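Local coordinates for Lmo1340 protein (Listeria monocytogenes, PDB 4NLM) that is of unknown function but is probably a surface lipoprotein of the cell envelope, built round a YqgU-like six-bladed beta propeller, at residues 40-44 against 45-49; 118-121 against 122-125; 153-156 against 157-160. One frame throughout, in Å; residues are numbered along the deposited sequence.

Contact 1 of 3, residues 40-44 against 45-49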
loop_
_atom_site.group_PDB
_atom_site.type_symbol
_atom_site.label_atom_id
_atom_site.label_comp_id
_atom_site.label_asym_id
_atom_site.label_seq_id
_atom_site.Cartn_x
_atom_site.Cartn_y
_atom_site.Cartn_z
ATOM N N VAL A 40 -21.863 -8.015 -3.803
ATOM C CA VAL A 40 -22.402 -8.039 -5.163
ATOM C C VAL A 40 -21.730 -9.176 -5.911
ATOM O O VAL A 40 -20.590 -9.499 -5.638
ATOM C CB VAL A 40 -22.161 -6.742 -5.955
ATOM C CG1 VAL A 40 -22.941 -5.607 -5.336
ATOM C CG2 VAL A 40 -20.676 -6.431 -6.096
ATOM N N GLN A 41 -22.465 -9.762 -6.858
ATOM C CA GLN A 41 -21.937 -10.816 -7.708
ATOM C C GLN A 41 -21.315 -10.217 -8.952
ATOM O O GLN A 41 -21.908 -9.352 -9.589
ATOM C CB GLN A 41 -23.042 -11.787 -8.151
ATOM C CG GLN A 41 -23.532 -12.766 -7.092
ATOM C CD GLN A 41 -24.415 -13.857 -7.675
ATOM O OE1 GLN A 41 -24.534 -13.991 -8.896
ATOM N NE2 GLN A 41 -25.026 -14.651 -6.806
ATOM N N ILE A 42 -20.106 -10.653 -9.274
ATOM C CA ILE A 42 -19.454 -10.224 -10.502
ATOM C C ILE A 42 -18.804 -11.484 -11.068
ATOM O O ILE A 42 -18.146 -12.250 -10.343
ATOM C CB ILE A 42 -18.386 -9.135 -10.274
ATOM C CG1 ILE A 42 -18.998 -7.947 -9.554
ATOM C CG2 ILE A 42 -17.788 -8.703 -11.605
ATOM C CD1 ILE A 42 -18.009 -6.836 -9.248
ATOM N N LYS A 43 -18.953 -11.660 -12.377
ATOM C CA LYS A 43 -18.326 -12.767 -13.093
ATOM C C LYS A 43 -16.834 -12.743 -12.820
ATOM O O LYS A 43 -16.188 -11.691 -12.836
ATOM C CB LYS A 43 -18.573 -12.673 -14.602
ATOM C CG LYS A 43 -20.034 -12.831 -15.001
ATOM C CD LYS A 43 -20.232 -12.709 -16.502
ATOM C CE LYS A 43 -21.696 -12.883 -16.872
ATOM N NZ LYS A 43 -21.947 -12.646 -18.317
ATOM N N THR A 44 -16.276 -13.914 -12.599
ATOM C CA THR A 44 -14.883 -14.036 -12.229
ATOM C C THR A 44 -13.883 -13.333 -13.136
ATOM O O THR A 44 -13.031 -12.588 -12.657
ATOM C CB THR A 44 -14.511 -15.521 -12.121
ATOM O OG1 THR A 44 -15.517 -16.184 -11.359
ATOM C CG2 THR A 44 -13.158 -15.701 -11.446
ATOM N N LYS A 45 -14.004 -13.535 -14.441
ATOM C CA LYS A 45 -13.062 -12.952 -15.392
ATOM C C LYS A 45 -13.282 -11.454 -15.601
ATOM O O LYS A 45 -12.375 -10.737 -16.037
ATOM C CB LYS A 45 -13.099 -13.723 -16.711
ATOM C CG LYS A 45 -12.503 -15.125 -16.594
ATOM C CD LYS A 45 -11.115 -15.045 -15.977
ATOM C CE LYS A 45 -10.563 -16.418 -15.634
ATOM N NZ LYS A 45 -9.255 -16.309 -14.931
ATOM N N GLU A 46 -14.469 -10.985 -15.238
ATOM C CA GLU A 46 -14.825 -9.572 -15.359
ATOM C C GLU A 46 -14.280 -8.760 -14.167
ATOM O O GLU A 46 -13.791 -7.669 -14.332
ATOM C CB GLU A 46 -16.332 -9.432 -15.432
ATOM C CG GLU A 46 -16.805 -8.024 -15.604
ATOM C CD GLU A 46 -18.293 -7.876 -15.861
ATOM O OE1 GLU A 46 -19.013 -8.869 -16.080
ATOM O OE2 GLU A 46 -18.729 -6.703 -15.853
ATOM N N PHE A 47 -14.359 -9.320 -12.967
ATOM C CA PHE A 47 -13.866 -8.653 -11.760
ATOM C C PHE A 47 -12.358 -8.624 -11.855
ATOM O O PHE A 47 -11.737 -9.653 -12.095
ATOM C CB PHE A 47 -14.299 -9.455 -10.537
ATOM C CG PHE A 47 -13.734 -8.944 -9.213
ATOM C CD1 PHE A 47 -13.853 -7.605 -8.826
ATOM C CD2 PHE A 47 -13.082 -9.801 -8.367
ATOM C CE1 PHE A 47 -13.349 -7.177 -7.638
ATOM C CE2 PHE A 47 -12.579 -9.374 -7.157
ATOM C CZ PHE A 47 -12.708 -8.057 -6.792
ATOM N N GLN A 48 -11.781 -7.436 -11.698
ATOM C CA GLN A 48 -10.324 -7.296 -11.652
ATOM C C GLN A 48 -9.905 -7.233 -10.180
ATOM O O GLN A 48 -9.186 -8.071 -9.673
ATOM C CB GLN A 48 -9.832 -6.111 -12.487
ATOM C CG GLN A 48 -10.301 -6.190 -13.924
ATOM C CD GLN A 48 -9.774 -7.440 -14.603
ATOM O OE1 GLN A 48 -8.569 -7.688 -14.613
ATOM N NE2 GLN A 48 -10.672 -8.244 -15.134
ATOM N N ARG A 49 -10.333 -6.194 -9.466
ATOM C CA ARG A 49 -10.068 -6.093 -8.048
ATOM C C ARG A 49 -10.837 -4.941 -7.433
ATOM O O ARG A 49 -11.363 -4.081 -8.134
ATOM C CB ARG A 49 -8.583 -5.847 -7.777
ATOM C CG ARG A 49 -8.091 -4.492 -8.300
ATOM C CD ARG A 49 -6.649 -4.185 -7.936
ATOM N NE ARG A 49 -5.732 -5.111 -8.571
ATOM C CZ ARG A 49 -5.157 -6.164 -7.987
ATOM N NH1 ARG A 49 -4.345 -6.917 -8.698
ATOM N NH2 ARG A 49 -5.351 -6.453 -6.699
HETATM O O HOH W 1 -20.546 -9.681 -13.835
#

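Contact 2 of 3, residues 118-121 against 122-125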
loop_
_atom_site.group_PDB
_atom_site.type_symbol
_atom_site.label_atom_id
_atom_site.label_comp_id
_atom_site.label_asym_id
_atom_site.label_seq_id
_atom_site.Cartn_x
_atom_site.Cartn_y
_atom_site.Cartn_z
ATOM N N ILE A 118 -4.074 11.956 -13.306
ATOM C CA ILE A 118 -4.738 12.159 -12.041
ATOM C C ILE A 118 -6.207 12.424 -12.390
ATOM O O ILE A 118 -6.505 13.325 -13.185
ATOM C CB ILE A 118 -4.174 13.354 -11.267
ATOM C CG1 ILE A 118 -2.664 13.216 -11.091
ATOM C CG2 ILE A 118 -4.901 13.527 -9.931
ATOM C CD1 ILE A 118 -2.203 11.967 -10.390
ATOM N N ILE A 119 -7.104 11.634 -11.806
ATOM C CA ILE A 119 -8.515 11.702 -12.102
ATOM C C ILE A 119 -9.294 12.037 -10.858
ATOM O O ILE A 119 -9.096 11.408 -9.814
ATOM C CB ILE A 119 -8.985 10.347 -12.623
ATOM C CG1 ILE A 119 -8.251 10.029 -13.941
ATOM C CG2 ILE A 119 -10.493 10.300 -12.837
ATOM C CD1 ILE A 119 -8.245 8.588 -14.358
ATOM N N ALA A 120 -10.190 13.019 -10.957
ATOM C CA ALA A 120 -11.011 13.391 -9.802
ATOM C C ALA A 120 -12.094 12.368 -9.547
ATOM O O ALA A 120 -12.824 11.992 -10.450
ATOM C CB ALA A 120 -11.628 14.776 -9.988
ATOM N N LEU A 121 -12.209 11.944 -8.296
ATOM C CA LEU A 121 -13.227 10.968 -7.953
ATOM C C LEU A 121 -14.647 11.487 -8.074
ATOM O O LEU A 121 -15.557 10.714 -8.393
ATOM C CB LEU A 121 -12.993 10.459 -6.534
ATOM C CG LEU A 121 -11.819 9.474 -6.430
ATOM C CD1 LEU A 121 -11.330 9.365 -5.001
ATOM C CD2 LEU A 121 -12.260 8.130 -6.988
ATOM N N ASN A 122 -14.861 12.781 -7.845
ATOM C CA ASN A 122 -16.243 13.253 -7.836
ATOM C C ASN A 122 -16.916 13.284 -9.203
ATOM O O ASN A 122 -18.121 13.053 -9.296
ATOM C CB ASN A 122 -16.398 14.571 -7.086
ATOM C CG ASN A 122 -15.572 15.708 -7.660
ATOM O OD1 ASN A 122 -14.893 15.582 -8.673
ATOM N ND2 ASN A 122 -15.611 16.838 -6.974
ATOM N N ASP A 123 -16.149 13.544 -10.261
ATOM C CA ASP A 123 -16.746 13.587 -11.586
ATOM C C ASP A 123 -15.977 12.856 -12.688
ATOM O O ASP A 123 -16.393 12.911 -13.843
ATOM C CB ASP A 123 -17.023 15.045 -11.998
ATOM C CG ASP A 123 -15.761 15.877 -12.141
ATOM O OD1 ASP A 123 -14.645 15.337 -12.074
ATOM O OD2 ASP A 123 -15.890 17.106 -12.367
ATOM N N GLY A 124 -14.864 12.193 -12.349
ATOM C CA GLY A 124 -14.087 11.448 -13.339
ATOM C C GLY A 124 -13.295 12.302 -14.317
ATOM O O GLY A 124 -12.801 11.808 -15.334
ATOM N N SER A 125 -13.171 13.589 -14.028
ATOM C CA SER A 125 -12.413 14.496 -14.890
ATOM C C SER A 125 -10.921 14.308 -14.699
ATOM O O SER A 125 -10.452 13.881 -13.646
ATOM C CB SER A 125 -12.794 15.954 -14.620
ATOM O OG SER A 125 -12.458 16.340 -13.291
#

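Contact 3 of 3, residues 153-156 against 157-160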
loop_
_atom_site.group_PDB
_atom_site.type_symbol
_atom_site.label_atom_id
_atom_site.label_comp_id
_atom_site.label_asym_id
_atom_site.label_seq_id
_atom_site.Cartn_x
_atom_site.Cartn_y
_atom_site.Cartn_z
ATOM N N THR A 153 11.345 4.619 -11.420
ATOM C CA THR A 153 11.250 3.962 -12.722
ATOM C C THR A 153 12.456 3.074 -12.959
ATOM O O THR A 153 13.586 3.428 -12.620
ATOM C CB THR A 153 11.159 4.981 -13.870
ATOM O OG1 THR A 153 12.195 5.965 -13.739
ATOM C CG2 THR A 153 9.828 5.674 -13.865
ATOM N N TYR A 154 12.190 1.903 -13.529
ATOM C CA TYR A 154 13.220 0.912 -13.789
ATOM C C TYR A 154 13.379 0.660 -15.283
ATOM O O TYR A 154 12.384 0.635 -16.007
ATOM C CB TYR A 154 12.832 -0.433 -13.173
ATOM C CG TYR A 154 12.722 -0.445 -11.681
ATOM C CD1 TYR A 154 11.532 -0.095 -11.053
ATOM C CD2 TYR A 154 13.811 -0.765 -10.888
ATOM C CE1 TYR A 154 11.422 -0.119 -9.680
ATOM C CE2 TYR A 154 13.713 -0.773 -9.504
ATOM C CZ TYR A 154 12.512 -0.464 -8.911
ATOM O OH TYR A 154 12.396 -0.471 -7.541
ATOM N N SER A 155 14.616 0.545 -15.734
ATOM C CA SER A 155 14.924 0.142 -17.101
ATOM C C SER A 155 16.373 -0.294 -17.126
ATOM O O SER A 155 17.180 0.207 -16.355
ATOM C CB SER A 155 14.736 1.312 -18.056
ATOM O OG SER A 155 14.888 0.908 -19.402
ATOM N N PRO A 156 16.724 -1.258 -18.012
ATOM C CA PRO A 156 18.130 -1.669 -18.037
ATOM C C PRO A 156 19.109 -0.570 -18.411
ATOM O O PRO A 156 20.292 -0.671 -18.091
ATOM C CB PRO A 156 18.172 -2.770 -19.102
ATOM C CG PRO A 156 16.771 -3.203 -19.319
ATOM C CD PRO A 156 15.877 -2.088 -18.881
ATOM N N GLU A 157 18.620 0.480 -19.059
ATOM C CA GLU A 157 19.483 1.565 -19.469
ATOM C C GLU A 157 19.991 2.392 -18.302
ATOM O O GLU A 157 20.982 3.128 -18.447
ATOM C CB GLU A 157 18.758 2.512 -20.411
ATOM C CG GLU A 157 18.497 1.955 -21.783
ATOM C CD GLU A 157 17.298 1.070 -21.839
ATOM O OE1 GLU A 157 16.683 0.827 -20.798
ATOM O OE2 GLU A 157 16.947 0.639 -22.927
ATOM N N TRP A 158 19.292 2.369 -17.166
ATOM C CA TRP A 158 19.714 3.173 -16.013
ATOM C C TRP A 158 19.534 2.519 -14.639
ATOM O O TRP A 158 19.819 3.141 -13.629
ATOM C CB TRP A 158 18.969 4.509 -16.007
ATOM C CG TRP A 158 17.486 4.409 -15.847
ATOM C CD1 TRP A 158 16.785 4.191 -14.680
ATOM C CD2 TRP A 158 16.503 4.588 -16.867
ATOM N NE1 TRP A 158 15.448 4.198 -14.938
ATOM C CE2 TRP A 158 15.242 4.430 -16.267
ATOM C CE3 TRP A 158 16.567 4.818 -18.251
ATOM C CZ2 TRP A 158 14.075 4.548 -16.978
ATOM C CZ3 TRP A 158 15.410 4.907 -18.948
ATOM C CH2 TRP A 158 14.176 4.800 -18.323
ATOM N N ASN A 159 19.100 1.265 -14.614
ATOM C CA ASN A 159 18.827 0.506 -13.376
ATOM C C ASN A 159 17.549 1.040 -12.717
ATOM O O ASN A 159 16.464 0.572 -13.033
ATOM C CB ASN A 159 20.030 0.494 -12.418
ATOM C CG ASN A 159 19.806 -0.414 -11.221
ATOM O OD1 ASN A 159 18.858 -1.203 -11.196
ATOM N ND2 ASN A 159 20.682 -0.316 -10.225
ATOM N N PHE A 160 17.669 2.061 -11.873
ATOM C CA PHE A 160 16.490 2.709 -11.333
ATOM C C PHE A 160 16.792 4.194 -11.202
ATOM O O PHE A 160 17.936 4.579 -11.096
ATOM C CB PHE A 160 16.066 2.152 -9.962
ATOM C CG PHE A 160 16.981 2.531 -8.855
ATOM C CD1 PHE A 160 18.108 1.772 -8.581
ATOM C CD2 PHE A 160 16.724 3.654 -8.073
ATOM C CE1 PHE A 160 18.957 2.123 -7.547
ATOM C CE2 PHE A 160 17.583 4.004 -7.057
ATOM C CZ PHE A 160 18.696 3.244 -6.793
#

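Contact 1 of 3, residues 40-44 against 45-49
The carbonyl of Lys43 is the hub of the hydrogen bonding in this turn, taking two backbone N-H groups from the residues that follow. Phe47 N lies 3.0 Å from Lys43 O with an N-H...O angle of 160°. The second bond, from Glu46 N to the same oxygen, is weak because its angle falls to 131°. Together they bring the chain round so that Glu46 comes back beside Lys43, their CA atoms 5.3 Å apart.

One water ties the two arms together from the side. It accepts from Lys43 N at 2.9 Å and donates to Glu46 OE1 at 2.8 Å, a span made possible by the extended Glu46 chain, whose CG is anti to the backbone N (chi1 -178°). The ammonium of Lys43 does not close onto this carboxylate: Lys43 NZ stands 5.3 Å from Glu46 OE1, too far for a salt bridge, where a weak attraction between the opposite charges is possible.

Apolar contact is made on the side of the turn that packs on Leu61 and Ile356, where the gamma-methyl branch of Ile42 meets the Phe47 side chain near its root, Ile42 CG2 to Phe47 CB being 3.7 Å. The two side chains cross at roughly a right angle.

Leu61 belongs to strand 58-65 and Ile356 to strand 352-357, and Ile42 and Phe47 each touch both. The turn thus carries the chain from strand 40-41, paired with strand 352-357, into strand 47-55, where Gln48 and Arg49 form a classic beta bulge opposite Gln62.

Contact 2 of 3, residues 118-121 against 122-125
Ala120, the last residue of strand 114-120, turns its methyl group to Asn122, Asp123 and Ser125. Ala120 CB is 3.6 Å from Asn122 OD1 and 3.7 Å from Asp123 OD1, and Ser125 OG touches it too, so three oxygens gather about one small apolar group. The Ala120 backbone is held at both ends: Ala120 N donates to Ser125 O at 2.8 Å with an N-H...O angle of 162°, while Ala120 O receives Gly124 N at 2.8 Å along a more bent path of 136°. Gly124 has a positive phi, which lets the chain reverse between these two bonds.

Asn122 curls back over the turn because its CG stands between the backbone N and the carbonyl carbon (chi1 59°), a setting that directs OD1 toward Ala120 CB.

Ser125 closes the loop. Besides its carbonyl bond to Ala120, it grips Asp123 OD1 twice, through OG at 2.7 Å and through its backbone N at 3.0 Å. Both donors come from the same face of the carboxylate; the hydroxyl uses the syn side, whereas the N-H arrives from above the plane. The N-H bond makes an Asx turn and, with the hydroxyl, should fix the rotation of the carboxylate.

This turn links strands 114-120 and 126-132, the third and fourth strands of an antiparallel four-stranded sheet. Leu121 packs on Ile103 of strand 102-108 and on Ile84 of strand 81-87, and its carbonyl accepts from Arg82, so the turn also meets the preceding sheet.

Contact 3 of 3, residues 153-156 against 157-160
Ser155 and Trp158 meet at the tip of a beta hairpin in the YqgU-like propeller, where Trp158 and Asn159 both oppose Ser155 in a classic beta bulge. The Ser155 carbonyl serves both residues of the bulge: it accepts from Trp158 N at 3.1 Å and, more weakly, from Asn159 N at 2.8 Å with an angle of only 129°. In return Ser155 N donates to Asn159 O at 3.3 Å, completing the hydrogen-bonded pair.

The indole N-H is satisfied by the main chain. Trp158 NE1 reaches Thr153 O at 3.1 Å with a nearly straight angle of 165°; the oxygen lies in the ring plane, yet the donor stands above the carbonyl plane. The Thr153 hydroxyl, for its part, is hydrogen-bonded to Gln161 NE2. In the neighbouring non-hydrogen-bonded pair, Tyr154 CE2 meets Phe160 CB at 3.8 Å.

With CG between the backbone N and the carbonyl carbon (chi1 63°), the indole folds back across the hairpin, and a CH-pi contact results: Ser155 CB lies over the face of the Trp158 six-membered ring, 3.5 Å from its centroid.

Overall arrangement
In chain order, contact 1 passes from the sheet holding the C-terminal strand 352-357, beside which strand 40-41 runs parallel, into the four-stranded sheet 47-87. This brings the two chain ends together, consistent with closure of a propeller ring. Contacts 2 and 3 each lie within one four-stranded antiparallel sheet, joining the third and fourth strands of 90-132 and the second and third of 137-174. Centre to centre, contacts 1 and 2 are about 23 Å apart, 2 and 3 about 31 Å, and 1 and 3 about 35 Å. None touches another: the nearest atoms of contacts 1 and 2 remain about 12 Å apart, so they are separate local turns at similar distances from the chain centre.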